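Local coordinates for protein pyruvate kinase (Pyrobaculum aerophilum, PDB 3QTG) that catalyses the last step of glycolysis, the transfer of phosphate from phosphoenolpyruvate to ADP that yields pyruvate and ATP, at residues P267-Q270 with R271-H275; N55-K58 with F59-A63; E430-E433 with K434-L438. All coordinates share one frame; numbering follows the deposited sequence.

Contact 1: P267-Q270 with R271-H275; sequences PIVQ and RRIVH
R271 and R272 both set CG anti to the backbone N and bend at chi3, -78° in one and 81° in the other, which carries their guanidinium groups back along the helix to the two branches of I268. The CD1 methyl of I268 lies over one face of the R271 guanidinium, its closest approach being to R271 CD at 3.9 Å. On the other branch, I268 CG2 meets the R272 guanidinium at its edge, 3.9 Å from NH1, while V269 CG2 comes at NH2 of the same group. One isoleucine thus serves two arginines, three and four residues on. Helix 266-279 is one of the outer helices of the TIM barrel, lying between strands 249-253 and 284-287 in the chain, and its inner side is apolar: V269 CG1 touches I273 CD1 at 3.9 Å, and I273 reaches V250 and V252 of strand 249-253. Beneath the side chains run the ordinary i to i+4 bonds, among them I273 N to V269 O at 2.9 Å. Q270 OE1 is hydrogen-bonded to R254 NH2 and its NE2 to T311 OG1. The R271 N-H groups are used across the subunit boundary, NH2 hydrogen-bonding S313 OG and NH1 the E346 O of the second subunit, whose F309 also packs on I268 and R271.

Contact 2: N55-K58 with F59-A63; sequences NEVK and FRIEA
R60 N donates to E56 O at 3.0 Å, one of the i to i+4 backbone bonds that join the two segments; the ladder is looser at its start, where F59 N stands 3.2 Å from N55 O and above that carbonyl's plane. The side chains of the same two residues spend their directed bonds outside the pair: R60 NH2 makes a salt bridge to D28, and E56 OE1 accepts from the backbone N of S53. Between themselves they run side by side in the same direction, the carboxylate stacked on the guanidinium with the two planes 27° apart. E56 OE1 is 4.1 Å from R60 NH2 but well out of the guanidinium plane, where no N-H points at it, and E56 CB sits over the centre of one face. Here the general lesson is that an i, i+4 acid-base pair may be electrostatic without being hydrogen-bonded. A leucine in place of R60 would probably leave D28 without its charged mate and E56 without the flat cation that covers its carboxylate.

With chi1 -87°, E62 brings OE1 back to 3.0 Å from K58 O, an acceptor facing an acceptor and no hydrogen bond, and to 3.6 Å from K58 CG. K58 NZ and E62 OE2 remain 4.7 Å apart, near enough that a weak attraction is likely, though no salt bridge forms.

On the inner side V57 CG1 and I61 CD1 touch at 4.0 Å, their chains pointing the same way. Helix 54-71 is the connection of a beta-alpha-beta unit in the barrel, between strands 44-48 and 76-80. V57, R60 and I61 all rest on I47 of the first strand, and V57 also packs on L49, which by similarity belongs to the ATP site.

Contact 3: E430-E433 with K434-L438; sequences EGLE and KLISL
Between E430-E433 and K434-L438 the backbone is regular alpha helix, each amide from K434 to S437 bonding the carbonyl four residues earlier, from a nearly straight K434 N-H to E430 O (171°) to the short I436 N to L432 O bond of 2.8 Å. S437 adds a side-chain bond to this ladder. Its OG is anti to the carbonyl carbon (chi1 -78°), a torsion that turns the hydroxyl back to donate to E433 O at 3.2 Å. That oxygen therefore accepts twice, with S437 N and OG coming from opposite faces of its plane, a common way for a helical serine to satisfy its own hydroxyl.

E430 and K434 lie alongside each other, pointing the same way, and they meet through carbon: E430 CG touches K434 CE at 3.6 Å. The charged ends stay apart, E430 OE2 and K434 NZ being separated by 4.5 Å, and the carboxylate has a firmer partner in the backbone N of E426. E433 curls at chi2 (-58°) and runs beside I436, bringing OE2 to 3.9 Å from I436 CD1. With no partner in the model, this buried oxygen is likely to be less well stabilised as a charge, although K458 packs against the same side chain.

L432 CG meets the same I436 methyl at 4.1 Å, and the two chains cross at a slant. The apolar side of helix 428-439 lies on the mixed sheet of the alpha/beta domain: L432 touches A446 and Y448 of strand 444-448 and F380 of strand 376-380, L435 touches L378, and I436 reaches F444, A446 and K458, the last on strand 455-460, antiparallel to its neighbour and outermost within this chain.

In the fold
All three contacts lie within single helices laid against a sheet, yet their outer faces differ with their surroundings. Contacts 1 and 2 belong to the barrel domain, on opposite sides of the chain's centre and about 34 Å apart between centres; contact 3 sits on the separate alpha/beta domain, with no atom nearer than about 23 Å to either. Contact 1 is the most buried, mainly through barrel elements of its own chain; a second subunit adds cover over P267, I268, R271 and H275 and supplies hydrogen-bond acceptors for the R271 guanidinium. Contacts 2 and 3 are partly buried and untouched by other chains; there R60, E56 and E430 find polar partners within their own chain. Inward, each uses aliphatic residues one turn apart to meet its sheet.

Contact 1: P267-Q270 with R271-H275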
loop_
_atom_site.group_PDB
_atom_site.type_symbol
_atom_site.label_atom_id
_atom_site.label_comp_id
_atom_site.label_asym_id
_atom_site.label_seq_id
_atom_site.Cartn_x
_atom_site.Cartn_y
_atom_site.Cartn_z
ATOM N N PRO A 267 -17.215 2.734 -25.632
ATOM C CA PRO A 267 -16.213 2.071 -24.775
ATOM C C PRO A 267 -16.199 2.537 -23.322
ATOM O O PRO A 267 -16.083 1.709 -22.425
ATOM C CB PRO A 267 -14.880 2.387 -25.476
ATOM C CG PRO A 267 -15.267 2.495 -26.927
ATOM C CD PRO A 267 -16.595 3.256 -26.868
ATOM N N ILE A 268 -16.327 3.838 -23.090
ATOM C CA ILE A 268 -16.396 4.353 -21.730
ATOM C C ILE A 268 -17.668 3.898 -20.961
ATOM O O ILE A 268 -17.597 3.589 -19.772
ATOM C CB ILE A 268 -16.144 5.897 -21.696
ATOM C CG1 ILE A 268 -14.660 6.174 -21.434
ATOM C CG2 ILE A 268 -16.990 6.615 -20.631
ATOM C CD1 ILE A 268 -14.002 5.157 -20.451
ATOM N N VAL A 269 -18.807 3.823 -21.650
ATOM C CA VAL A 269 -20.056 3.383 -21.038
ATOM C C VAL A 269 -19.985 1.886 -20.684
ATOM O O VAL A 269 -20.345 1.507 -19.584
ATOM C CB VAL A 269 -21.313 3.740 -21.930
ATOM C CG1 VAL A 269 -22.553 3.041 -21.446
ATOM C CG2 VAL A 269 -21.550 5.246 -21.965
ATOM N N GLN A 270 -19.503 1.051 -21.611
ATOM C CA GLN A 270 -19.227 -0.354 -21.332
ATOM C C GLN A 270 -18.335 -0.507 -20.098
ATOM O O GLN A 270 -18.622 -1.300 -19.198
ATOM C CB GLN A 270 -18.549 -1.024 -22.530
ATOM C CG GLN A 270 -18.166 -2.484 -22.256
ATOM C CD GLN A 270 -17.635 -3.214 -23.485
ATOM O OE1 GLN A 270 -18.130 -3.026 -24.607
ATOM N NE2 GLN A 270 -16.625 -4.047 -23.284
ATOM N N ARG A 271 -17.242 0.249 -20.062
ATOM C CA ARG A 271 -16.327 0.170 -18.933
ATOM C C ARG A 271 -17.041 0.532 -17.635
ATOM O O ARG A 271 -16.899 -0.169 -16.642
ATOM C CB ARG A 271 -15.108 1.070 -19.174
ATOM C CG ARG A 271 -14.034 0.925 -18.165
ATOM C CD ARG A 271 -12.978 2.017 -18.340
ATOM N NE ARG A 271 -12.070 1.733 -19.442
ATOM C CZ ARG A 271 -10.967 2.435 -19.692
ATOM N NH1 ARG A 271 -10.642 3.465 -18.921
ATOM N NH2 ARG A 271 -10.182 2.102 -20.709
ATOM N N ARG A 272 -17.828 1.606 -17.647
ATOM C CA ARG A 272 -18.543 2.019 -16.441
ATOM C C ARG A 272 -19.582 0.980 -15.955
ATOM O O ARG A 272 -19.709 0.752 -14.749
ATOM C CB ARG A 272 -19.147 3.432 -16.590
ATOM C CG ARG A 272 -20.213 3.776 -15.525
ATOM C CD ARG A 272 -20.395 5.315 -15.292
ATOM N NE ARG A 272 -21.253 5.951 -16.304
ATOM C CZ ARG A 272 -20.812 6.561 -17.413
ATOM N NH1 ARG A 272 -19.507 6.625 -17.682
ATOM N NH2 ARG A 272 -21.684 7.102 -18.261
ATOM N N ILE A 273 -20.303 0.342 -16.877
ATOM C CA ILE A 273 -21.233 -0.729 -16.487
ATOM C C ILE A 273 -20.508 -1.918 -15.838
ATOM O O ILE A 273 -20.958 -2.461 -14.811
ATOM C CB ILE A 273 -22.121 -1.240 -17.661
ATOM C CG1 ILE A 273 -23.026 -0.114 -18.214
ATOM C CG2 ILE A 273 -22.966 -2.418 -17.169
ATOM C CD1 ILE A 273 -23.459 -0.271 -19.681
ATOM N N VAL A 274 -19.398 -2.324 -16.465
ATOM C CA VAL A 274 -18.573 -3.448 -15.999
ATOM C C VAL A 274 -17.922 -3.149 -14.632
ATOM O O VAL A 274 -18.052 -3.946 -13.712
ATOM C CB VAL A 274 -17.499 -3.861 -17.036
ATOM C CG1 VAL A 274 -16.580 -4.968 -16.466
ATOM C CG2 VAL A 274 -18.160 -4.345 -18.338
ATOM N N HIS A 275 -17.278 -1.995 -14.499
ATOM C CA HIS A 275 -16.730 -1.546 -13.210
ATOM C C HIS A 275 -17.792 -1.524 -12.086
ATOM O O HIS A 275 -17.578 -2.038 -11.002
ATOM C CB HIS A 275 -16.046 -0.185 -13.384
ATOM C CG HIS A 275 -14.708 -0.272 -14.067
ATOM N ND1 HIS A 275 -14.287 -1.401 -14.751
ATOM C CD2 HIS A 275 -13.699 0.632 -14.178
ATOM C CE1 HIS A 275 -13.080 -1.186 -15.247
ATOM N NE2 HIS A 275 -12.701 0.040 -14.916
#

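Contact 2: N55-K58 with F59-A63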
loop_
_atom_site.group_PDB
_atom_site.type_symbol
_atom_site.label_atom_id
_atom_site.label_comp_id
_atom_site.label_asym_id
_atom_site.label_seq_id
_atom_site.Cartn_x
_atom_site.Cartn_y
_atom_site.Cartn_z
ATOM N N ASN A 55 -43.256 -23.188 -29.391
ATOM C CA ASN A 55 -42.809 -24.539 -29.759
ATOM C C ASN A 55 -41.409 -24.589 -30.375
ATOM O O ASN A 55 -40.785 -25.661 -30.451
ATOM C CB ASN A 55 -43.850 -25.266 -30.621
ATOM C CG ASN A 55 -44.810 -26.097 -29.783
ATOM O OD1 ASN A 55 -44.533 -27.260 -29.467
ATOM N ND2 ASN A 55 -45.942 -25.502 -29.407
ATOM N N GLU A 56 -40.920 -23.429 -30.808
ATOM C CA GLU A 56 -39.490 -23.253 -31.094
ATOM C C GLU A 56 -38.680 -23.224 -29.786
ATOM O O GLU A 56 -37.640 -23.869 -29.679
ATOM C CB GLU A 56 -39.256 -21.973 -31.883
ATOM C CG GLU A 56 -39.718 -22.039 -33.323
ATOM C CD GLU A 56 -39.466 -20.745 -34.062
ATOM O OE1 GLU A 56 -39.376 -19.679 -33.405
ATOM O OE2 GLU A 56 -39.353 -20.792 -35.303
ATOM N N VAL A 57 -39.176 -22.476 -28.802
ATOM C CA VAL A 57 -38.585 -22.428 -27.468
ATOM C C VAL A 57 -38.534 -23.825 -26.861
ATOM O O VAL A 57 -37.479 -24.266 -26.409
ATOM C CB VAL A 57 -39.369 -21.489 -26.525
ATOM C CG1 VAL A 57 -38.743 -21.468 -25.156
ATOM C CG2 VAL A 57 -39.421 -20.088 -27.085
ATOM N N LYS A 58 -39.677 -24.514 -26.879
ATOM C CA LYS A 58 -39.820 -25.858 -26.319
ATOM C C LYS A 58 -38.831 -26.862 -26.919
ATOM O O LYS A 58 -38.157 -27.577 -26.177
ATOM C CB LYS A 58 -41.275 -26.354 -26.483
ATOM C CG LYS A 58 -41.615 -27.615 -25.714
ATOM C CD LYS A 58 -43.143 -27.875 -25.687
ATOM C CE LYS A 58 -43.470 -29.224 -25.062
ATOM N NZ LYS A 58 -42.977 -29.348 -23.654
ATOM N N PHE A 59 -38.765 -26.902 -28.254
ATOM C CA PHE A 59 -37.894 -27.814 -29.016
ATOM C C PHE A 59 -36.396 -27.507 -28.868
ATOM O O PHE A 59 -35.573 -28.426 -28.864
ATOM C CB PHE A 59 -38.328 -27.836 -30.501
ATOM C CG PHE A 59 -37.179 -27.808 -31.498
ATOM C CD1 PHE A 59 -36.770 -26.603 -32.079
ATOM C CD2 PHE A 59 -36.528 -28.984 -31.879
ATOM C CE1 PHE A 59 -35.718 -26.562 -33.003
ATOM C CE2 PHE A 59 -35.464 -28.956 -32.804
ATOM C CZ PHE A 59 -35.060 -27.739 -33.363
ATOM N N ARG A 60 -36.044 -26.224 -28.767
ATOM C CA ARG A 60 -34.643 -25.821 -28.584
ATOM C C ARG A 60 -34.144 -26.215 -27.185
ATOM O O ARG A 60 -33.073 -26.813 -27.035
ATOM C CB ARG A 60 -34.465 -24.319 -28.842
ATOM C CG ARG A 60 -34.522 -23.935 -30.329
ATOM C CD ARG A 60 -34.791 -22.452 -30.546
ATOM N NE ARG A 60 -34.945 -22.116 -31.970
ATOM C CZ ARG A 60 -35.356 -20.937 -32.429
ATOM N NH1 ARG A 60 -35.650 -19.952 -31.595
ATOM N NH2 ARG A 60 -35.465 -20.726 -33.735
ATOM N N ILE A 61 -34.944 -25.894 -26.173
ATOM C CA ILE A 61 -34.668 -26.280 -24.802
ATOM C C ILE A 61 -34.523 -27.796 -24.667
ATOM O O ILE A 61 -33.574 -28.266 -24.034
ATOM C CB ILE A 61 -35.732 -25.716 -23.834
ATOM C CG1 ILE A 61 -35.611 -24.184 -23.784
ATOM C CG2 ILE A 61 -35.618 -26.375 -22.443
ATOM C CD1 ILE A 61 -36.408 -23.485 -22.686
ATOM N N GLU A 62 -35.436 -28.554 -25.283
ATOM C CA GLU A 62 -35.349 -30.032 -25.290
ATOM C C GLU A 62 -34.034 -30.557 -25.883
ATOM O O GLU A 62 -33.434 -31.484 -25.350
ATOM C CB GLU A 62 -36.551 -30.661 -26.025
ATOM C CG GLU A 62 -37.788 -30.895 -25.151
ATOM C CD GLU A 62 -39.059 -31.083 -25.977
ATOM O OE1 GLU A 62 -39.338 -30.224 -26.840
ATOM O OE2 GLU A 62 -39.789 -32.083 -25.769
ATOM N N ALA A 63 -33.596 -29.971 -26.990
ATOM C CA ALA A 63 -32.317 -30.338 -27.601
ATOM C C ALA A 63 -31.123 -29.994 -26.686
ATOM O O ALA A 63 -30.119 -30.724 -26.630
ATOM C CB ALA A 63 -32.167 -29.647 -28.952
#

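Contact 3: E430-E433 with K434-L438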
loop_
_atom_site.group_PDB
_atom_site.type_symbol
_atom_site.label_atom_id
_atom_site.label_comp_id
_atom_site.label_asym_id
_atom_site.label_seq_id
_atom_site.Cartn_x
_atom_site.Cartn_y
_atom_site.Cartn_z
ATOM N N GLU A 430 -20.232 -34.749 3.662
ATOM C CA GLU A 430 -20.202 -35.850 2.691
ATOM C C GLU A 430 -20.024 -35.311 1.253
ATOM O O GLU A 430 -19.246 -35.855 0.458
ATOM C CB GLU A 430 -21.462 -36.716 2.844
ATOM C CG GLU A 430 -21.803 -37.631 1.664
ATOM C CD GLU A 430 -23.121 -38.395 1.855
ATOM O OE1 GLU A 430 -23.276 -39.067 2.910
ATOM O OE2 GLU A 430 -23.995 -38.336 0.953
ATOM N N GLY A 431 -20.726 -34.222 0.942
ATOM C CA GLY A 431 -20.568 -33.558 -0.337
ATOM C C GLY A 431 -19.144 -33.121 -0.614
ATOM O O GLY A 431 -18.595 -33.408 -1.680
ATOM N N LEU A 432 -18.535 -32.435 0.354
ATOM C CA LEU A 432 -17.151 -31.960 0.191
ATOM C C LEU A 432 -16.151 -33.107 -0.002
ATOM O O LEU A 432 -15.223 -32.995 -0.801
ATOM C CB LEU A 432 -16.725 -31.033 1.340
ATOM C CG LEU A 432 -15.489 -30.163 1.041
ATOM C CD1 LEU A 432 -15.737 -29.148 -0.108
ATOM C CD2 LEU A 432 -14.978 -29.451 2.302
ATOM N N GLU A 433 -16.336 -34.207 0.722
ATOM C CA GLU A 433 -15.402 -35.322 0.607
ATOM C C GLU A 433 -15.524 -36.037 -0.744
ATOM O O GLU A 433 -14.507 -36.419 -1.306
ATOM C CB GLU A 433 -15.471 -36.276 1.813
ATOM C CG GLU A 433 -15.188 -35.603 3.189
ATOM C CD GLU A 433 -13.799 -34.891 3.315
ATOM O OE1 GLU A 433 -12.749 -35.512 2.997
ATOM O OE2 GLU A 433 -13.768 -33.706 3.756
ATOM N N LYS A 434 -16.741 -36.173 -1.280
ATOM C CA LYS A 434 -16.936 -36.629 -2.673
ATOM C C LYS A 434 -16.298 -35.715 -3.716
ATOM O O LYS A 434 -15.716 -36.190 -4.694
ATOM C CB LYS A 434 -18.418 -36.769 -3.017
ATOM C CG LYS A 434 -19.150 -37.866 -2.282
ATOM C CD LYS A 434 -20.639 -37.717 -2.546
ATOM C CE LYS A 434 -21.474 -38.680 -1.718
ATOM N NZ LYS A 434 -21.424 -40.058 -2.273
ATOM N N LEU A 435 -16.436 -34.401 -3.526
ATOM C CA LEU A 435 -15.771 -33.421 -4.395
ATOM C C LEU A 435 -14.239 -33.481 -4.287
ATOM O O LEU A 435 -13.553 -33.394 -5.291
ATOM C CB LEU A 435 -16.299 -31.993 -4.135
ATOM C CG LEU A 435 -15.811 -30.817 -5.008
ATOM C CD1 LEU A 435 -16.263 -30.950 -6.472
ATOM C CD2 LEU A 435 -16.289 -29.484 -4.419
ATOM N N ILE A 436 -13.708 -33.620 -3.076
ATOM C CA ILE A 436 -12.263 -33.719 -2.890
ATOM C C ILE A 436 -11.746 -35.011 -3.539
ATOM O O ILE A 436 -10.678 -35.016 -4.165
ATOM C CB ILE A 436 -11.859 -33.664 -1.394
ATOM C CG1 ILE A 436 -12.042 -32.250 -0.844
ATOM C CG2 ILE A 436 -10.404 -34.130 -1.200
ATOM C CD1 ILE A 436 -11.918 -32.129 0.686
ATOM N N SER A 437 -12.512 -36.095 -3.408
ATOM C CA SER A 437 -12.130 -37.357 -4.022
ATOM C C SER A 437 -12.012 -37.177 -5.511
ATOM O O SER A 437 -11.032 -37.607 -6.121
ATOM C CB SER A 437 -13.149 -38.447 -3.721
ATOM O OG SER A 437 -12.952 -38.925 -2.413
ATOM N N LEU A 438 -13.005 -36.497 -6.076
ATOM C CA LEU A 438 -13.123 -36.309 -7.517
ATOM C C LEU A 438 -12.139 -35.268 -8.073
ATOM O O LEU A 438 -11.541 -35.489 -9.117
ATOM C CB LEU A 438 -14.570 -35.929 -7.851
ATOM C CG LEU A 438 -15.320 -36.408 -9.095
ATOM C CD1 LEU A 438 -14.762 -35.782 -10.370
ATOM C CD2 LEU A 438 -15.365 -37.943 -9.197
#